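Local coordinates for periplasmic binding protein (Veillonella parvula, PDB 4N01) that probably binds a solute, perhaps an iron complex or a related cofactor, in the periplasm and delivers it to a membrane transporter, at residues L311-P316 / V321-R326; T258-N263 / N292-D297. All blocks are in the same frame, centred on the assembly; numbering follows the deposited sequence.

Contact 1: residues L311-P316 / V321-R326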
ATOM      1  N   LEU A 311       2.565   0.405   7.390  1.00 14.34           N
ATOM      2  CA  LEU A 311       1.397   0.144   6.548  1.00 18.66           C
ATOM      3  C   LEU A 311       1.763   0.234   5.061  1.00 16.85           C
ATOM      4  O   LEU A 311       1.212  -0.498   4.239  1.00 16.80           O
ATOM      5  CB  LEU A 311       0.291   1.142   6.885  1.00 26.58           C
ATOM      6  CG  LEU A 311      -1.082   0.895   6.268  1.00 30.55           C
ATOM      7  CD1 LEU A 311      -1.682  -0.380   6.833  1.00 24.38           C
ATOM      8  CD2 LEU A 311      -1.993   2.094   6.513  1.00 31.98           C
ATOM      9  N   SER A 312       2.699   1.118   4.727  0.72 15.83           N
ATOM     10  CA  SER A 312       3.156   1.293   3.346  0.72 18.00           C
ATOM     11  C   SER A 312       3.786   0.026   2.764  0.72 21.30           C
ATOM     12  O   SER A 312       3.845  -0.138   1.541  0.72 22.03           O
ATOM     13  CB  SER A 312       4.167   2.426   3.266  0.72 20.65           C
ATOM     14  OG  SER A 312       5.343   2.079   3.978  0.72 17.49           O
ATOM     15  N   GLU A 313       4.261  -0.855   3.644  1.00 15.84           N
ATOM     16  CA  GLU A 313       4.943  -2.079   3.238  1.00 17.30           C
ATOM     17  C   GLU A 313       3.992  -3.192   2.861  1.00 17.60           C
ATOM     18  O   GLU A 313       4.353  -4.087   2.095  1.00 19.05           O
ATOM     19  CB  GLU A 313       5.847  -2.573   4.382  1.00 17.75           C
ATOM     20  CG  GLU A 313       7.103  -1.726   4.568  1.00 21.48           C
ATOM     21  CD  GLU A 313       7.922  -2.137   5.780  1.00 28.72           C
ATOM     22  OE1 GLU A 313       7.334  -2.616   6.781  1.00 25.18           O
ATOM     23  OE2 GLU A 313       9.163  -1.992   5.734  1.00 31.02           O
ATOM     24  N   ILE A 314       2.780  -3.146   3.406  1.00 12.83           N
ATOM     25  CA  ILE A 314       1.802  -4.220   3.178  1.00 15.01           C
ATOM     26  C   ILE A 314       0.574  -3.765   2.403  1.00 16.54           C
ATOM     27  O   ILE A 314      -0.411  -4.498   2.293  1.00 15.94           O
ATOM     28  CB  ILE A 314       1.356  -4.904   4.505  1.00 20.67           C
ATOM     29  CG1 ILE A 314       0.846  -3.861   5.509  1.00 18.06           C
ATOM     30  CG2 ILE A 314       2.494  -5.716   5.089  1.00 18.61           C
ATOM     31  CD1 ILE A 314       0.184  -4.470   6.743  1.00 18.65           C
ATOM     32  N   THR A 315       0.636  -2.544   1.876  1.00 15.19           N
ATOM     33  CA  THR A 315      -0.404  -2.016   1.006  1.00 12.79           C
ATOM     34  C   THR A 315       0.257  -1.634  -0.332  1.00 13.43           C
ATOM     35  O   THR A 315       1.491  -1.577  -0.414  1.00 15.84           O
ATOM     36  CB  THR A 315      -1.119  -0.822   1.657  1.00 20.95           C
ATOM     37  OG1 THR A 315      -0.145   0.163   2.010  1.00 18.84           O
ATOM     38  CG2 THR A 315      -1.870  -1.285   2.906  1.00 17.05           C
ATOM     39  N   PRO A 316      -0.547  -1.391  -1.382  1.00 14.76           N
ATOM     40  CA  PRO A 316       0.039  -1.200  -2.716  1.00 17.55           C
ATOM     41  C   PRO A 316       1.065  -0.068  -2.761  1.00 18.05           C
ATOM     42  O   PRO A 316       0.895   0.938  -2.072  1.00 16.53           O
ATOM     43  CB  PRO A 316      -1.172  -0.828  -3.566  1.00 24.07           C
ATOM     44  CG  PRO A 316      -2.303  -1.588  -2.925  1.00 18.00           C
ATOM     45  CD  PRO A 316      -2.020  -1.496  -1.446  1.00 12.97           C
ATOM     46  N   VAL A 321       7.907  -6.243  -2.278  1.00 15.58           N
ATOM     47  CA  VAL A 321       8.831  -7.371  -2.332  1.00 15.96           C
ATOM     48  C   VAL A 321      10.003  -7.167  -1.362  1.00 20.69           C
ATOM     49  O   VAL A 321      10.459  -8.117  -0.723  1.00 15.52           O
ATOM     50  CB  VAL A 321       9.301  -7.649  -3.775  1.00 17.62           C
ATOM     51  CG1 VAL A 321      10.441  -8.657  -3.777  1.00 16.50           C
ATOM     52  CG2 VAL A 321       8.126  -8.191  -4.590  1.00 17.17           C
ATOM     53  N   ASP A 322      10.451  -5.922  -1.218  1.00 15.93           N
ATOM     54  CA  ASP A 322      11.492  -5.600  -0.240  1.00 16.82           C
ATOM     55  C   ASP A 322      11.055  -5.964   1.179  1.00 19.99           C
ATOM     56  O   ASP A 322      11.817  -6.568   1.940  1.00 18.37           O
ATOM     57  CB  ASP A 322      11.856  -4.115  -0.312  1.00 22.12           C
ATOM     58  CG  ASP A 322      12.924  -3.731   0.686  1.00 45.29           C
ATOM     59  OD1 ASP A 322      14.112  -4.017   0.422  1.00 47.15           O
ATOM     60  OD2 ASP A 322      12.578  -3.144   1.736  1.00 54.63           O
ATOM     61  N   ALA A 323       9.820  -5.616   1.522  1.00 17.60           N
ATOM     62  CA  ALA A 323       9.269  -5.928   2.836  1.00 16.61           C
ATOM     63  C   ALA A 323       9.055  -7.436   3.003  1.00 18.67           C
ATOM     64  O   ALA A 323       9.307  -7.998   4.077  1.00 14.77           O
ATOM     65  CB  ALA A 323       7.967  -5.188   3.039  1.00 13.47           C
ATOM     66  N   LEU A 324       8.593  -8.093   1.945  1.00 14.96           N
ATOM     67  CA  LEU A 324       8.383  -9.538   1.991  1.00 11.84           C
ATOM     68  C   LEU A 324       9.681 -10.298   2.247  1.00 17.22           C
ATOM     69  O   LEU A 324       9.680 -11.350   2.886  1.00 18.63           O
ATOM     70  CB  LEU A 324       7.749 -10.022   0.692  1.00 12.95           C
ATOM     71  CG  LEU A 324       6.257  -9.734   0.472  1.00 16.65           C
ATOM     72  CD1 LEU A 324       5.839 -10.265  -0.904  1.00 14.23           C
ATOM     73  CD2 LEU A 324       5.410 -10.366   1.551  1.00 18.75           C
ATOM     74  N   LYS A 325      10.789  -9.765   1.750  1.00 14.69           N
ATOM     75  CA  LYS A 325      12.098 -10.358   2.011  1.00 16.34           C
ATOM     76  C   LYS A 325      12.375 -10.384   3.518  1.00 21.71           C
ATOM     77  O   LYS A 325      12.729 -11.427   4.086  1.00 16.81           O
ATOM     78  CB  LYS A 325      13.181  -9.566   1.287  1.00 18.34           C
ATOM     79  CG  LYS A 325      14.555 -10.192   1.310  1.00 23.53           C
ATOM     80  CD  LYS A 325      15.502  -9.423   0.376  1.00 27.51           C
ATOM     81  CE  LYS A 325      16.868 -10.077   0.277  1.00 46.89           C
ATOM     82  NZ  LYS A 325      17.607 -10.060   1.567  1.00 56.56           N
ATOM     83  N   ARG A 326      12.199  -9.235   4.164  1.00 16.49           N
ATOM     84  CA  ARG A 326      12.432  -9.118   5.605  1.00 17.54           C
ATOM     85  C   ARG A 326      11.464  -9.987   6.399  1.00 16.35           C
ATOM     86  O   ARG A 326      11.865 -10.655   7.360  1.00 18.75           O
ATOM     87  CB  ARG A 326      12.308  -7.659   6.046  1.00 16.35           C
ATOM     88  CG  ARG A 326      12.741  -7.398   7.481  1.00 18.28           C
ATOM     89  CD  ARG A 326      12.567  -5.918   7.854  1.00 27.74           C
ATOM     90  NE  ARG A 326      11.199  -5.614   8.274  1.00 28.83           N
ATOM     91  CZ  ARG A 326      10.349  -4.846   7.596  1.00 33.02           C
ATOM     92  NH1 ARG A 326      10.721  -4.277   6.451  1.00 30.08           N
ATOM     93  NH2 ARG A 326       9.126  -4.634   8.080  1.00 29.46           N
TER
HETATM   94  O   HOH W   1      10.480  -1.945   2.660  1.00 46.36           O
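Glu313 and Arg326 form a two-pronged salt bridge that ties the short helix 311-314 to helix 320-332, the last helix of an alpha/beta periplasmic binding protein. The guanidinium comes end-on, NH2 to one carboxylate oxygen and NH1 to the other. The straighter bond, 169° at the hydrogen, runs 3.0 Å from Arg326 NH2 to Glu313 OE1; it lies in the guanidinium plane and meets the syn side of the oxygen. Arg326 NH1 approaches Glu313 OE2 at 2.9 Å from above the carboxylate plane; the two planes are 27° apart. Arginine suits the place by offering two N-H groups to a paired acceptor, and its chain bends at chi3 (84°), which turns the NH1/NH2 end to the carboxylate. Both ends are held further: Lys310 N donates to Glu313 OE1, and Arg326 NH2 also reaches Arg308 O, which limits how far either group can turn.

Where the backbones come nearest, the small Ala323 lets the glutamate stem lie against the helix, Glu313 CB standing 3.6 Å from Ala323 CB. Glu313 CG is anti to the carbonyl carbon and the chain extended beyond it, carrying the carboxylate past Ala323 to Arg326. A glutamine in place of Glu313 would probably leave the Arg326 guanidinium without its counter-charge and weaken the grip on the last helix. Within 311-316, Thr315 OG1 donates to Leu311 O at 2.7 Å, while Ile314 N reaches that oxygen from the opposite face. A water donates to Asp322 OD2, its O 2.6 Å away, and weakly to Glu313 OE2.

Contact 2: residues T258-N263 / N292-D297; sequences TVIAQN and NPQLQD. With FMT (formic acid), chain H.
The last turn of helix 256-262 runs past an irregular loop, the backbones coming nearest at Ile260 and Leu295, whose CA atoms lie 6.7 Å apart. Ile260 carries most of the contact. With CG1 anti to its own carbonyl carbon (chi1 -67°) and the chain then extended, Ile260 CD1 reaches to the loop backbone, 3.3 Å from Gln294 O. Ile260 CD1 also lies 3.6 Å from Gln294 CG, and the two side chains cross at about a right angle. Closer to the helix backbone, Ile260 CG1 meets Leu295 CD2 at 4.0 Å, a looser apolar touch. Isoleucine suits the place because its unbranched CG1-CD1 arm is long and apolar enough to touch Gln294 with its end and Leu295 with its middle. Gln294 offers its aliphatic part to the isoleucine, while its amide NE2 is bonded to Glu257 at the start of the same helix.

This is surface packing within the periplasmic binding protein fold: a helix that leads into strand 266-270 of the four-stranded parallel sheet is covered at its flank by the loop joining helices 280-290 and 299-303. The loop is shaped by an Asx turn, in which Asn292 OD1 accepts from Gln294 N at 3.1 Å, the donor tilted 30° from the amide's carbonyl plane. Leu295 is buried and also rests on Trp256, as its apolar character would suggest. Asn263 leaves the helix with positive phi (50°), a conformation that asparagine tolerates better than most residues; its OD1 accepts from Thr299 N, past the loop. Beyond the contact, Gln262 NE2 bonds to Val241 O and makes a weak 3.1 Å hydrogen bond to O1 of a formic acid molecule, probably from the crystallisation liquor.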
ATOM      1  N   THR A 258     -12.343 -14.380  17.730  1.00 15.72           N
ATOM      2  CA  THR A 258     -12.001 -14.991  16.461  1.00 15.82           C
ATOM      3  C   THR A 258     -10.491 -15.203  16.371  1.00 17.62           C
ATOM      4  O   THR A 258     -10.022 -16.256  15.929  1.00 16.69           O
ATOM      5  CB  THR A 258     -12.480 -14.115  15.291  1.00 18.87           C
ATOM      6  OG1 THR A 258     -13.905 -13.966  15.378  1.00 19.85           O
ATOM      7  CG2 THR A 258     -12.129 -14.773  13.966  1.00 18.40           C
ATOM      8  N   VAL A 259      -9.729 -14.204  16.806  1.00 17.32           N
ATOM      9  CA  VAL A 259      -8.274 -14.308  16.797  1.00 17.69           C
ATOM     10  C   VAL A 259      -7.816 -15.438  17.714  1.00 16.29           C
ATOM     11  O   VAL A 259      -6.936 -16.229  17.364  1.00 17.26           O
ATOM     12  CB  VAL A 259      -7.643 -12.998  17.265  1.00 18.09           C
ATOM     13  CG1 VAL A 259      -6.116 -13.076  17.168  1.00 18.22           C
ATOM     14  CG2 VAL A 259      -8.197 -11.835  16.436  1.00 16.39           C
ATOM     15  N   ILE A 260      -8.408 -15.503  18.902  1.00 13.50           N
ATOM     16  CA  ILE A 260      -8.078 -16.558  19.848  1.00 14.96           C
ATOM     17  C   ILE A 260      -8.368 -17.945  19.259  1.00 16.44           C
ATOM     18  O   ILE A 260      -7.553 -18.864  19.401  1.00 19.72           O
ATOM     19  CB  ILE A 260      -8.865 -16.384  21.166  1.00 17.89           C
ATOM     20  CG1 ILE A 260      -8.399 -15.111  21.892  1.00 19.02           C
ATOM     21  CG2 ILE A 260      -8.658 -17.575  22.069  1.00 16.20           C
ATOM     22  CD1 ILE A 260      -9.372 -14.679  22.999  1.00 21.87           C
ATOM     23  N   ALA A 261      -9.521 -18.093  18.606  1.00 18.18           N
ATOM     24  CA  ALA A 261      -9.899 -19.364  17.981  1.00 17.45           C
ATOM     25  C   ALA A 261      -8.892 -19.757  16.895  1.00 22.38           C
ATOM     26  O   ALA A 261      -8.542 -20.926  16.743  1.00 18.79           O
ATOM     27  CB  ALA A 261     -11.286 -19.253  17.376  1.00 15.14           C
ATOM     28  N   GLN A 262      -8.441 -18.768  16.138  1.00 18.07           N
ATOM     29  CA  GLN A 262      -7.527 -19.007  15.021  1.00 14.43           C
ATOM     30  C   GLN A 262      -6.094 -19.251  15.483  1.00 16.88           C
ATOM     31  O   GLN A 262      -5.306 -19.865  14.763  1.00 21.83           O
ATOM     32  CB  GLN A 262      -7.566 -17.825  14.045  1.00 18.58           C
ATOM     33  CG  GLN A 262      -8.828 -17.757  13.178  1.00 17.87           C
ATOM     34  CD  GLN A 262      -8.932 -18.898  12.175  1.00 20.11           C
ATOM     35  OE1 GLN A 262      -9.036 -20.071  12.554  1.00 20.78           O
ATOM     36  NE2 GLN A 262      -8.903 -18.556  10.882  1.00 18.73           N
ATOM     37  N   ASN A 263      -5.763 -18.747  16.668  1.00 14.79           N
ATOM     38  CA  ASN A 263      -4.457 -19.001  17.285  1.00 14.93           C
ATOM     39  C   ASN A 263      -3.273 -18.743  16.353  1.00 13.09           C
ATOM     40  O   ASN A 263      -2.557 -19.673  15.993  1.00 15.78           O
ATOM     41  CB  ASN A 263      -4.400 -20.453  17.785  1.00 16.08           C
ATOM     42  CG  ASN A 263      -3.321 -20.665  18.829  1.00 21.70           C
ATOM     43  OD1 ASN A 263      -2.829 -19.706  19.420  1.00 21.82           O
ATOM     44  ND2 ASN A 263      -2.957 -21.923  19.065  1.00 26.56           N
ATOM     45  N   ASN A 292      -3.357  -7.991  28.012  1.00 21.12           N
ATOM     46  CA  ASN A 292      -4.732  -8.460  27.837  1.00 16.52           C
ATOM     47  C   ASN A 292      -4.839  -9.936  28.231  1.00 20.02           C
ATOM     48  O   ASN A 292      -4.344 -10.817  27.518  1.00 20.29           O
ATOM     49  CB  ASN A 292      -5.151  -8.259  26.384  1.00 16.25           C
ATOM     50  CG  ASN A 292      -6.640  -8.497  26.152  1.00 22.18           C
ATOM     51  OD1 ASN A 292      -7.297  -9.233  26.890  1.00 27.11           O
ATOM     52  ND2 ASN A 292      -7.171  -7.874  25.111  1.00 22.06           N
ATOM     53  N   PRO A 293      -5.488 -10.213  29.370  1.00 21.55           N
ATOM     54  CA  PRO A 293      -5.538 -11.580  29.898  1.00 19.51           C
ATOM     55  C   PRO A 293      -6.232 -12.542  28.936  1.00 21.41           C
ATOM     56  O   PRO A 293      -5.946 -13.736  28.960  1.00 26.43           O
ATOM     57  CB  PRO A 293      -6.360 -11.436  31.185  1.00 22.99           C
ATOM     58  CG  PRO A 293      -6.326  -9.975  31.517  1.00 31.37           C
ATOM     59  CD  PRO A 293      -6.237  -9.263  30.205  1.00 22.77           C
ATOM     60  N   GLN A 294      -7.116 -12.033  28.086  1.00 23.35           N
ATOM     61  CA  GLN A 294      -7.845 -12.897  27.159  1.00 19.36           C
ATOM     62  C   GLN A 294      -6.932 -13.515  26.097  1.00 22.84           C
ATOM     63  O   GLN A 294      -7.265 -14.549  25.524  1.00 18.07           O
ATOM     64  CB  GLN A 294      -8.985 -12.127  26.475  1.00 22.79           C
ATOM     65  CG  GLN A 294     -10.171 -13.011  26.060  1.00 22.69           C
ATOM     66  CD  GLN A 294     -11.217 -12.284  25.223  1.00 26.72           C
ATOM     67  OE1 GLN A 294     -11.120 -11.077  24.987  1.00 25.93           O
ATOM     68  NE2 GLN A 294     -12.227 -13.024  24.765  1.00 24.38           N
ATOM     69  N   LEU A 295      -5.781 -12.896  25.852  1.00 17.85           N
ATOM     70  CA  LEU A 295      -4.936 -13.269  24.710  1.00 17.77           C
ATOM     71  C   LEU A 295      -3.720 -14.099  25.108  1.00 23.17           C
ATOM     72  O   LEU A 295      -2.879 -14.427  24.260  1.00 21.72           O
ATOM     73  CB  LEU A 295      -4.447 -12.003  24.006  1.00 20.44           C
ATOM     74  CG  LEU A 295      -5.548 -11.010  23.630  1.00 19.77           C
ATOM     75  CD1 LEU A 295      -4.950  -9.790  22.940  1.00 17.75           C
ATOM     76  CD2 LEU A 295      -6.582 -11.696  22.728  1.00 17.33           C
ATOM     77  N   GLN A 296      -3.631 -14.446  26.383  0.50 23.03           N
ATOM     78  CA  GLN A 296      -2.380 -14.974  26.910  0.50 25.47           C
ATOM     79  C   GLN A 296      -1.999 -16.376  26.449  0.50 29.43           C
ATOM     80  O   GLN A 296      -0.835 -16.760  26.539  0.50 32.37           O
ATOM     81  CB  GLN A 296      -2.323 -14.864  28.436  0.50 25.90           C
ATOM     82  CG  GLN A 296      -1.626 -13.596  28.903  0.50 24.57           C
ATOM     83  CD  GLN A 296      -0.267 -13.376  28.237  0.50 25.26           C
ATOM     84  OE1 GLN A 296       0.119 -12.239  27.963  0.50 23.61           O
ATOM     85  NE2 GLN A 296       0.473 -14.463  27.997  0.50 34.59           N
ATOM     86  N   ASP A 297      -2.963 -17.130  25.941  1.00 26.87           N
ATOM     87  CA  ASP A 297      -2.663 -18.472  25.448  1.00 34.02           C
ATOM     88  C   ASP A 297      -2.537 -18.560  23.923  1.00 26.25           C
ATOM     89  O   ASP A 297      -2.316 -19.635  23.378  1.00 22.18           O
ATOM     90  CB  ASP A 297      -3.650 -19.499  26.003  1.00 48.26           C
ATOM     91  CG  ASP A 297      -3.548 -19.644  27.512  1.00 57.99           C
ATOM     92  OD1 ASP A 297      -2.498 -19.268  28.085  1.00 53.18           O
ATOM     93  OD2 ASP A 297      -4.517 -20.137  28.124  1.00 68.14           O
TER
HETATM   94  C   FMT H 406      -8.477 -19.368   7.264  1.00 52.85           C
HETATM   95  O1  FMT H 406      -9.490 -19.045   7.886  1.00 50.96           O
HETATM   96  O2  FMT H 406      -7.464 -18.676   7.198  1.00 53.12           O

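How the contacts relate
Along the chain, both segments of contact 2 come before either segment of contact 1. Their centres are about 26 Å apart and their nearest atoms about 15 Å, and they do not touch. The four-stranded parallel sheet 238-240, 209-214, 266-270 and 306-309 links them through chain connections: the helix of contact 2 leads into strand 266-270, and the short helix of contact 1 follows outermost strand 306-309. The centre of contact 1 lies about 8 Å, and that of contact 2 about 28 Å, from the centre of the chain. One therefore ties the last two helices of the chain together near the middle of the molecule, while the other packs a connecting loop against helix 256-262 at the surface.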